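Local coordinates for protein alpha-(N-acetylaminomethylene)succinic acid hydrolase (Mesorhizobium loti, PDB 3KXP) that catalyses the last step of vitamin B6 degradation, hydrolysing (E)-2-(acetamidomethylene)succinate to succinic semialdehyde, acetate, ammonia and carbon dioxide, at residues A[206-209]-A[210-213]; A[194-197]-A[198-202]; A[220-224]-A[225-229]; A[169-172]-A[173-177]. All coordinates share one frame; numbering follows the deposited sequence.

Interaction 1 of 4, residues A[206-209]-A[210-213]; sequences NIPA and DAIR
Ile207, in the loop just before helix 209-218, leans its side chain over the first turn of that helix, onto Ala211 and Ile212. Outward along the side chain, Ile207 CB lies 4.1 Å from Ile212 CD1. Next comes the CG2 branch, set anti to the backbone N while CG1 sits beside that N (chi1 -56°); this aims CG2 at Ala211, and Ile207 CG2 stands only 3.3 Å from Ala211 CB, closer than two methyls normally sit, which makes the packing here tight. The same methyl also touches Ile212 CD1, the two isoleucine side chains crossing obliquely.

Backbone bonds close the turn beneath this packing. Pro208 O accepts a bond from Ile212 N at 2.9 Å and a weak one from Ala211 N. One residue on, Arg213 N reaches Ala209 O at 2.8 Å. Past that bond the Arg213 side chain turns away to salt bridges with Glu197 and Glu217. The side chain of Ile207 lies about 8 Å from that of His294, inferred to be part of the active site. With Pro208 as the N-cap, the apolar contact between the residue before it and the fourth residue after it is a hydrophobic staple, Ile207 to Ile212, across the start of the helix.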
# COMPACT_ATOMS: atom_id res chain seq x y z
N ASN A 206 -22.40 -14.77 0.32
CA ASN A 206 -22.03 -13.46 0.87
C ASN A 206 -22.13 -12.30 -0.12
O ASN A 206 -22.01 -11.14 0.28
CB ASN A 206 -20.62 -13.51 1.46
CG ASN A 206 -20.48 -14.58 2.51
OD1 ASN A 206 -21.30 -14.66 3.43
ND2 ASN A 206 -19.45 -15.42 2.39
N ILE A 207 -22.35 -12.61 -1.40
CA ILE A 207 -22.44 -11.56 -2.40
C ILE A 207 -23.82 -10.90 -2.35
O ILE A 207 -24.84 -11.58 -2.38
CB ILE A 207 -22.18 -12.11 -3.82
CG1 ILE A 207 -20.81 -12.80 -3.85
CG2 ILE A 207 -22.24 -10.99 -4.85
CD1 ILE A 207 -20.26 -13.06 -5.25
N PRO A 208 -23.87 -9.56 -2.27
CA PRO A 208 -25.09 -8.75 -2.21
C PRO A 208 -26.04 -8.96 -3.39
O PRO A 208 -25.60 -9.11 -4.53
CB PRO A 208 -24.55 -7.32 -2.19
CG PRO A 208 -23.21 -7.47 -1.54
CD PRO A 208 -22.68 -8.70 -2.21
N ALA A 209 -27.35 -8.96 -3.12
CA ALA A 209 -28.38 -9.15 -4.15
C ALA A 209 -28.10 -8.35 -5.42
O ALA A 209 -28.21 -8.87 -6.53
CB ALA A 209 -29.75 -8.78 -3.60
N ASP A 210 -27.73 -7.08 -5.26
CA ASP A 210 -27.42 -6.23 -6.41
C ASP A 210 -26.34 -6.83 -7.30
O ASP A 210 -26.44 -6.80 -8.53
CB ASP A 210 -26.99 -4.84 -5.95
CG ASP A 210 -28.14 -4.03 -5.39
OD1 ASP A 210 -29.10 -3.77 -6.15
OD2 ASP A 210 -28.08 -3.65 -4.20
N ALA A 211 -25.29 -7.36 -6.68
CA ALA A 211 -24.19 -7.96 -7.41
C ALA A 211 -24.65 -9.27 -8.04
O ALA A 211 -24.23 -9.62 -9.14
CB ALA A 211 -22.99 -8.20 -6.48
N ILE A 212 -25.51 -10.00 -7.33
CA ILE A 212 -26.02 -11.25 -7.87
C ILE A 212 -26.79 -10.93 -9.15
O ILE A 212 -26.57 -11.57 -10.19
CB ILE A 212 -26.95 -11.98 -6.86
CG1 ILE A 212 -26.13 -12.53 -5.69
CG2 ILE A 212 -27.70 -13.12 -7.55
CD1 ILE A 212 -25.17 -13.64 -6.09
N ARG A 213 -27.67 -9.94 -9.08
CA ARG A 213 -28.46 -9.53 -10.23
C ARG A 213 -27.57 -9.11 -11.41
O ARG A 213 -27.86 -9.44 -12.56
CB ARG A 213 -29.42 -8.41 -9.83
CG ARG A 213 -30.03 -7.61 -10.98
CD ARG A 213 -30.90 -8.43 -11.94
NE ARG A 213 -32.13 -8.97 -11.35
CZ ARG A 213 -33.24 -9.22 -12.05
NH1 ARG A 213 -33.28 -8.98 -13.35
NH2 ARG A 213 -34.30 -9.76 -11.45

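Interaction 2 of 4, residues A[194-197]-A[198-202]; sequences KAVE and AYLAG
This is an i to i+4 contact within one helix, 193-203 of the alpha/beta hydrolase, where Val196 and Leu200 form an apolar stripe on the buried side. The two side chains run side by side and point the same way, with Val196 CG1 3.7 Å from Leu200 CD1. Val196 puts that methyl there by holding CG1 anti to its backbone N (chi1 174°). Leu200 keeps CG beside the backbone N (chi1 -67°), which brings Leu200 CG to 3.2 Å from Val196 O.

Four successive main-chain bonds, from Ala198 N to Lys194 O through Ala201 N to Glu197 O, give the regular alpha-helical repeat. The last is the shortest, with 2.7 Å between Ala201 N and Glu197 O. The helix belongs to the helical insertion between strands 159-165 and 258-263 of the central sheet, the usual place of the cap in alpha/beta hydrolases.

The stripe is covered by helix 209-218 and Tyr220: Leu200 packs on Ile212 and Arg215, Val196 on Ala216, and both on the tyrosine. Tyr199 heads off another way, its ring meeting that of Phe190 with the planes about 40° apart, and Val196 O lies at the ring's edge. Glu197 extends beyond CG and brings OE2 to a salt bridge with Arg213 NE, tying this helix to the next.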
# COMPACT_ATOMS: atom_id res chain seq x y z
N LYS A 194 -34.81 -15.68 -12.81
CA LYS A 194 -35.05 -15.92 -11.40
C LYS A 194 -34.29 -17.16 -10.95
O LYS A 194 -33.69 -17.18 -9.86
CB LYS A 194 -36.55 -16.09 -11.12
CG LYS A 194 -36.85 -16.41 -9.66
CD LYS A 194 -38.33 -16.31 -9.32
CE LYS A 194 -38.52 -16.45 -7.81
NZ LYS A 194 -39.94 -16.25 -7.37
N ALA A 195 -34.29 -18.19 -11.78
CA ALA A 195 -33.59 -19.43 -11.46
C ALA A 195 -32.08 -19.19 -11.42
O ALA A 195 -31.36 -19.84 -10.67
CB ALA A 195 -33.94 -20.52 -12.48
N VAL A 196 -31.60 -18.26 -12.24
CA VAL A 196 -30.17 -17.95 -12.30
C VAL A 196 -29.74 -17.27 -11.00
O VAL A 196 -28.68 -17.58 -10.46
CB VAL A 196 -29.84 -17.00 -13.49
CG1 VAL A 196 -28.37 -16.57 -13.44
CG2 VAL A 196 -30.12 -17.71 -14.80
N GLU A 197 -30.55 -16.34 -10.51
CA GLU A 197 -30.25 -15.64 -9.27
C GLU A 197 -30.29 -16.58 -8.08
O GLU A 197 -29.44 -16.51 -7.19
CB GLU A 197 -31.22 -14.49 -9.07
CG GLU A 197 -31.11 -13.43 -10.13
CD GLU A 197 -32.19 -12.39 -10.00
OE1 GLU A 197 -33.38 -12.76 -10.11
OE2 GLU A 197 -31.85 -11.21 -9.77
N ALA A 198 -31.29 -17.46 -8.05
CA ALA A 198 -31.40 -18.43 -6.97
C ALA A 198 -30.11 -19.24 -6.95
O ALA A 198 -29.49 -19.42 -5.90
CB ALA A 198 -32.58 -19.35 -7.19
N TYR A 199 -29.71 -19.72 -8.12
CA TYR A 199 -28.49 -20.50 -8.23
C TYR A 199 -27.27 -19.71 -7.73
O TYR A 199 -26.49 -20.20 -6.93
CB TYR A 199 -28.24 -20.92 -9.68
CG TYR A 199 -26.81 -21.36 -9.90
CD1 TYR A 199 -26.32 -22.52 -9.29
CD2 TYR A 199 -25.93 -20.58 -10.64
CE1 TYR A 199 -24.98 -22.89 -9.42
CE2 TYR A 199 -24.59 -20.93 -10.77
CZ TYR A 199 -24.12 -22.08 -10.16
OH TYR A 199 -22.79 -22.41 -10.27
N LEU A 200 -27.13 -18.48 -8.22
CA LEU A 200 -26.00 -17.64 -7.84
C LEU A 200 -26.01 -17.30 -6.35
O LEU A 200 -25.01 -17.50 -5.67
CB LEU A 200 -25.97 -16.37 -8.70
CG LEU A 200 -25.67 -16.61 -10.20
CD1 LEU A 200 -25.93 -15.34 -10.99
CD2 LEU A 200 -24.22 -17.06 -10.37
N ALA A 201 -27.13 -16.81 -5.84
CA ALA A 201 -27.22 -16.47 -4.42
C ALA A 201 -26.77 -17.65 -3.56
O ALA A 201 -26.14 -17.47 -2.52
CB ALA A 201 -28.66 -16.08 -4.06
N GLY A 202 -27.10 -18.86 -4.01
CA GLY A 202 -26.73 -20.06 -3.28
C GLY A 202 -25.26 -20.42 -3.39
O GLY A 202 -24.67 -20.94 -2.44

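Interaction 3 of 4, residues A[220-224]-A[225-229]; sequences YQPVD and GGLRP
The ring of Tyr220 and the pyrrolidine of Pro229 meet at a slant in a non-hydrogen-bonded antiparallel pair, Pro229 lying against the CD2-CE2 side of the tyrosine. Tyr220 CE2 comes to 3.7 Å from Pro229 CG, and Tyr220 CD2 to 3.6 Å from Pro229 CA. CG stands beside the backbone N (chi1 -53°), which brings that side of the ring to Pro229, while Val196 and Leu200 of helix 193-203 also touch Tyr220. Further along the same face the second proline ring, Pro222, meets Leu227: Leu227 CD1 sits 3.3 Å from Pro222 N and also touches Pro222 CB and CD, so the leucine tip lies against the proline's ring.

The strands 220-223 and 226-229 form a two-stranded hairpin joined by a type II turn, Val223 to Gly226. Gly225 takes a backbone conformation at which a side chain would collide with Asp224 O. On the face bearing Val223 and Arg228, Val223 CG1 and Arg228 CD approach to 4.3 Å, and both side chains touch Leu189.

Gln221 and Arg228 exchange a pair of backbone bonds, as do Val223 and Gly226. Val223 N donates to Gly226 O at 2.6 Å; the return bond, Gly226 N to Val223 O, is longer at 3.2 Å. These two pairs of bonds set the register, and the side chains add apolar packing on the face of Tyr220, Pro222, Leu227 and Pro229.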
# COMPACT_ATOMS: atom_id res chain seq x y z
N TYR A 220 -25.28 -14.72 -18.49
CA TYR A 220 -26.14 -15.79 -18.99
C TYR A 220 -27.03 -15.25 -20.11
O TYR A 220 -27.66 -14.19 -19.96
CB TYR A 220 -26.97 -16.36 -17.82
CG TYR A 220 -26.09 -16.77 -16.65
CD1 TYR A 220 -25.49 -15.80 -15.84
CD2 TYR A 220 -25.75 -18.10 -16.44
CE1 TYR A 220 -24.54 -16.15 -14.88
CE2 TYR A 220 -24.80 -18.46 -15.48
CZ TYR A 220 -24.20 -17.48 -14.71
OH TYR A 220 -23.18 -17.80 -13.82
N GLN A 221 -27.08 -15.97 -21.23
CA GLN A 221 -27.89 -15.53 -22.36
C GLN A 221 -28.98 -16.50 -22.76
O GLN A 221 -28.85 -17.71 -22.60
CB GLN A 221 -26.99 -15.20 -23.56
CG GLN A 221 -26.00 -16.30 -23.98
CD GLN A 221 -26.58 -17.35 -24.92
OE1 GLN A 221 -27.16 -17.03 -25.96
NE2 GLN A 221 -26.41 -18.62 -24.56
N PRO A 222 -30.08 -15.96 -23.30
CA PRO A 222 -31.23 -16.76 -23.73
C PRO A 222 -30.86 -17.73 -24.84
O PRO A 222 -30.36 -17.35 -25.90
CB PRO A 222 -32.23 -15.71 -24.18
CG PRO A 222 -31.35 -14.62 -24.70
CD PRO A 222 -30.28 -14.54 -23.64
N VAL A 223 -31.11 -19.01 -24.58
CA VAL A 223 -30.82 -20.05 -25.53
C VAL A 223 -32.12 -20.84 -25.72
O VAL A 223 -33.17 -20.47 -25.18
CB VAL A 223 -29.68 -20.96 -25.00
CG1 VAL A 223 -30.24 -22.18 -24.29
CG2 VAL A 223 -28.74 -21.33 -26.13
N ASP A 224 -32.05 -21.91 -26.49
CA ASP A 224 -33.23 -22.73 -26.73
C ASP A 224 -33.75 -23.34 -25.43
O ASP A 224 -33.09 -24.17 -24.82
CB ASP A 224 -32.85 -23.83 -27.73
CG ASP A 224 -34.04 -24.37 -28.49
OD1 ASP A 224 -33.82 -24.92 -29.59
OD2 ASP A 224 -35.19 -24.24 -27.99
N GLY A 225 -34.93 -22.91 -24.98
CA GLY A 225 -35.51 -23.45 -23.76
C GLY A 225 -35.25 -22.71 -22.46
O GLY A 225 -35.84 -23.03 -21.42
N GLY A 226 -34.36 -21.72 -22.49
CA GLY A 226 -34.05 -20.96 -21.29
C GLY A 226 -32.73 -20.21 -21.36
O GLY A 226 -32.32 -19.78 -22.44
N LEU A 227 -32.07 -20.04 -20.22
CA LEU A 227 -30.80 -19.32 -20.17
C LEU A 227 -29.62 -20.25 -19.91
O LEU A 227 -29.75 -21.28 -19.25
CB LEU A 227 -30.81 -18.26 -19.07
CG LEU A 227 -31.79 -17.08 -19.11
CD1 LEU A 227 -31.54 -16.25 -20.35
CD2 LEU A 227 -33.21 -17.59 -19.06
N ARG A 228 -28.46 -19.88 -20.45
CA ARG A 228 -27.24 -20.65 -20.26
C ARG A 228 -26.07 -19.69 -20.09
O ARG A 228 -26.13 -18.54 -20.51
CB ARG A 228 -26.98 -21.58 -21.44
CG ARG A 228 -27.21 -23.06 -21.13
CD ARG A 228 -26.81 -23.96 -22.31
NE ARG A 228 -26.52 -25.33 -21.88
CZ ARG A 228 -27.44 -26.22 -21.51
NH1 ARG A 228 -28.72 -25.90 -21.53
NH2 ARG A 228 -27.07 -27.42 -21.10
N PRO A 229 -24.98 -20.15 -19.45
CA PRO A 229 -23.78 -19.34 -19.23
C PRO A 229 -23.11 -18.94 -20.55
O PRO A 229 -23.09 -19.72 -21.49
CB PRO A 229 -22.86 -20.28 -18.43
CG PRO A 229 -23.81 -21.24 -17.79
CD PRO A 229 -24.84 -21.48 -18.83

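Interaction 4 of 4, residues A[169-172]-A[173-177]; sequences PYIE and TEALD
Apolar packing comes first: Ile171, in the loop after strand 159-165, sets its CG2 methyl between Ala175 and Leu176 of helix 173-182. Ile171 CG2 is 3.9 Å from Ala175 CB and equally far from Leu176 CG, the isoleucine and leucine side chains crossing at about a right angle. CG2 reaches there because it lies anti to the backbone N, CG1 taking the place beside that N (chi1 -63°). Since Glu172 is the N-cap, the Ile171-Leu176 pair is a hydrophobic staple. Leu268 also packs on Ile171.

The backbone bonds centre on Glu172. Its carbonyl receives two weak bonds: Ala175 N at 3.0 Å from Glu172 O and Leu176 N at 3.3 Å from the same oxygen.

Among the charged groups, the Glu172 and Glu174 side chains cross nearly at right angles, Glu174 OE1 resting 3.4 Å from Glu172 CB. The carboxylates do not touch; Glu172 OE2 and Glu174 OE1 stay 5.8 Å apart, and the former makes a weak hydrogen bond to Ser270 OG.

Two acidic side chains at the helix's first turn would suit the positive end of its dipole. Both bonds to Glu172 O are weak, so apolar packing probably carries much of the join between loop and helix.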
# COMPACT_ATOMS: atom_id res chain seq x y z
N PRO A 169 0.57 -16.34 -4.51
CA PRO A 169 1.19 -17.65 -4.72
C PRO A 169 0.91 -18.43 -3.44
O PRO A 169 0.28 -17.89 -2.53
CB PRO A 169 2.68 -17.32 -4.86
CG PRO A 169 2.73 -15.83 -5.15
CD PRO A 169 1.60 -15.30 -4.32
N TYR A 170 1.37 -19.67 -3.38
CA TYR A 170 1.21 -20.50 -2.18
C TYR A 170 -0.20 -20.96 -1.81
O TYR A 170 -0.41 -21.48 -0.71
CB TYR A 170 1.81 -19.79 -0.97
CG TYR A 170 3.22 -19.29 -1.18
CD1 TYR A 170 3.50 -17.92 -1.24
CD2 TYR A 170 4.28 -20.19 -1.34
CE1 TYR A 170 4.80 -17.46 -1.45
CE2 TYR A 170 5.59 -19.73 -1.55
CZ TYR A 170 5.84 -18.37 -1.60
OH TYR A 170 7.13 -17.93 -1.83
N ILE A 171 -1.18 -20.77 -2.69
CA ILE A 171 -2.54 -21.22 -2.39
C ILE A 171 -2.50 -22.74 -2.20
O ILE A 171 -1.89 -23.44 -3.00
CB ILE A 171 -3.49 -20.86 -3.54
CG1 ILE A 171 -3.55 -19.34 -3.69
CG2 ILE A 171 -4.87 -21.45 -3.28
CD1 ILE A 171 -4.42 -18.87 -4.84
N GLU A 172 -3.12 -23.24 -1.14
CA GLU A 172 -3.09 -24.68 -0.88
C GLU A 172 -3.94 -25.51 -1.84
O GLU A 172 -4.98 -25.06 -2.33
CB GLU A 172 -3.49 -25.00 0.56
CG GLU A 172 -4.69 -24.23 1.06
CD GLU A 172 -4.32 -22.92 1.75
OE1 GLU A 172 -5.19 -22.03 1.78
OE2 GLU A 172 -3.19 -22.79 2.28
N THR A 173 -3.46 -26.72 -2.11
CA THR A 173 -4.13 -27.65 -3.01
C THR A 173 -5.63 -27.81 -2.76
O THR A 173 -6.43 -27.81 -3.70
CB THR A 173 -3.47 -29.04 -2.93
OG1 THR A 173 -2.08 -28.93 -3.28
CG2 THR A 173 -4.14 -30.02 -3.88
N GLU A 174 -6.01 -27.94 -1.49
CA GLU A 174 -7.41 -28.12 -1.12
C GLU A 174 -8.30 -26.98 -1.61
O GLU A 174 -9.42 -27.21 -2.06
CB GLU A 174 -7.53 -28.25 0.40
CG GLU A 174 -6.76 -29.42 1.02
CD GLU A 174 -5.25 -29.32 0.82
OE1 GLU A 174 -4.71 -28.19 0.87
OE2 GLU A 174 -4.60 -30.37 0.62
N ALA A 175 -7.79 -25.75 -1.51
CA ALA A 175 -8.54 -24.57 -1.93
C ALA A 175 -8.77 -24.58 -3.44
O ALA A 175 -9.84 -24.21 -3.92
CB ALA A 175 -7.81 -23.30 -1.50
N LEU A 176 -7.75 -25.00 -4.19
CA LEU A 176 -7.87 -25.09 -5.63
C LEU A 176 -8.73 -26.30 -6.01
O LEU A 176 -9.39 -26.28 -7.04
CB LEU A 176 -6.48 -25.18 -6.28
CG LEU A 176 -5.75 -23.83 -6.26
CD1 LEU A 176 -4.27 -23.98 -6.59
CD2 LEU A 176 -6.45 -22.89 -7.23
N ASP A 177 -8.71 -27.34 -5.18
CA ASP A 177 -9.54 -28.52 -5.45
C ASP A 177 -10.99 -28.06 -5.41
O ASP A 177 -11.80 -28.45 -6.25
CB ASP A 177 -9.36 -29.61 -4.38
CG ASP A 177 -8.00 -30.30 -4.47
OD1 ASP A 177 -7.39 -30.25 -5.55
OD2 ASP A 177 -7.55 -30.90 -3.46

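Overall arrangement
Interaction 2 stands between interactions 1 and 3 and touches both. Interactions 1 and 2 have centres 10 Å apart: Arg213 NE meets Glu197 OE2 at 2.8 Å, and Ile212 packs on Leu200 and Ala201. Interaction 3 leans on interaction 2 through Tyr220, whose OH is 3.7 Å from Leu200 CD2, but its nearest atoms stay about 7 Å from interaction 1. Interaction 4 stands apart, its nearest atoms about 13 Å from interaction 2, 14 Å from interaction 1 and 17 Å from interaction 3. Interactions 1 and 4 approach the inferred catalytic residues: side chain to side chain, Ile207 is about 8 Å from His294, and Ile171 about 7 Å from Ser142 and from Asp166.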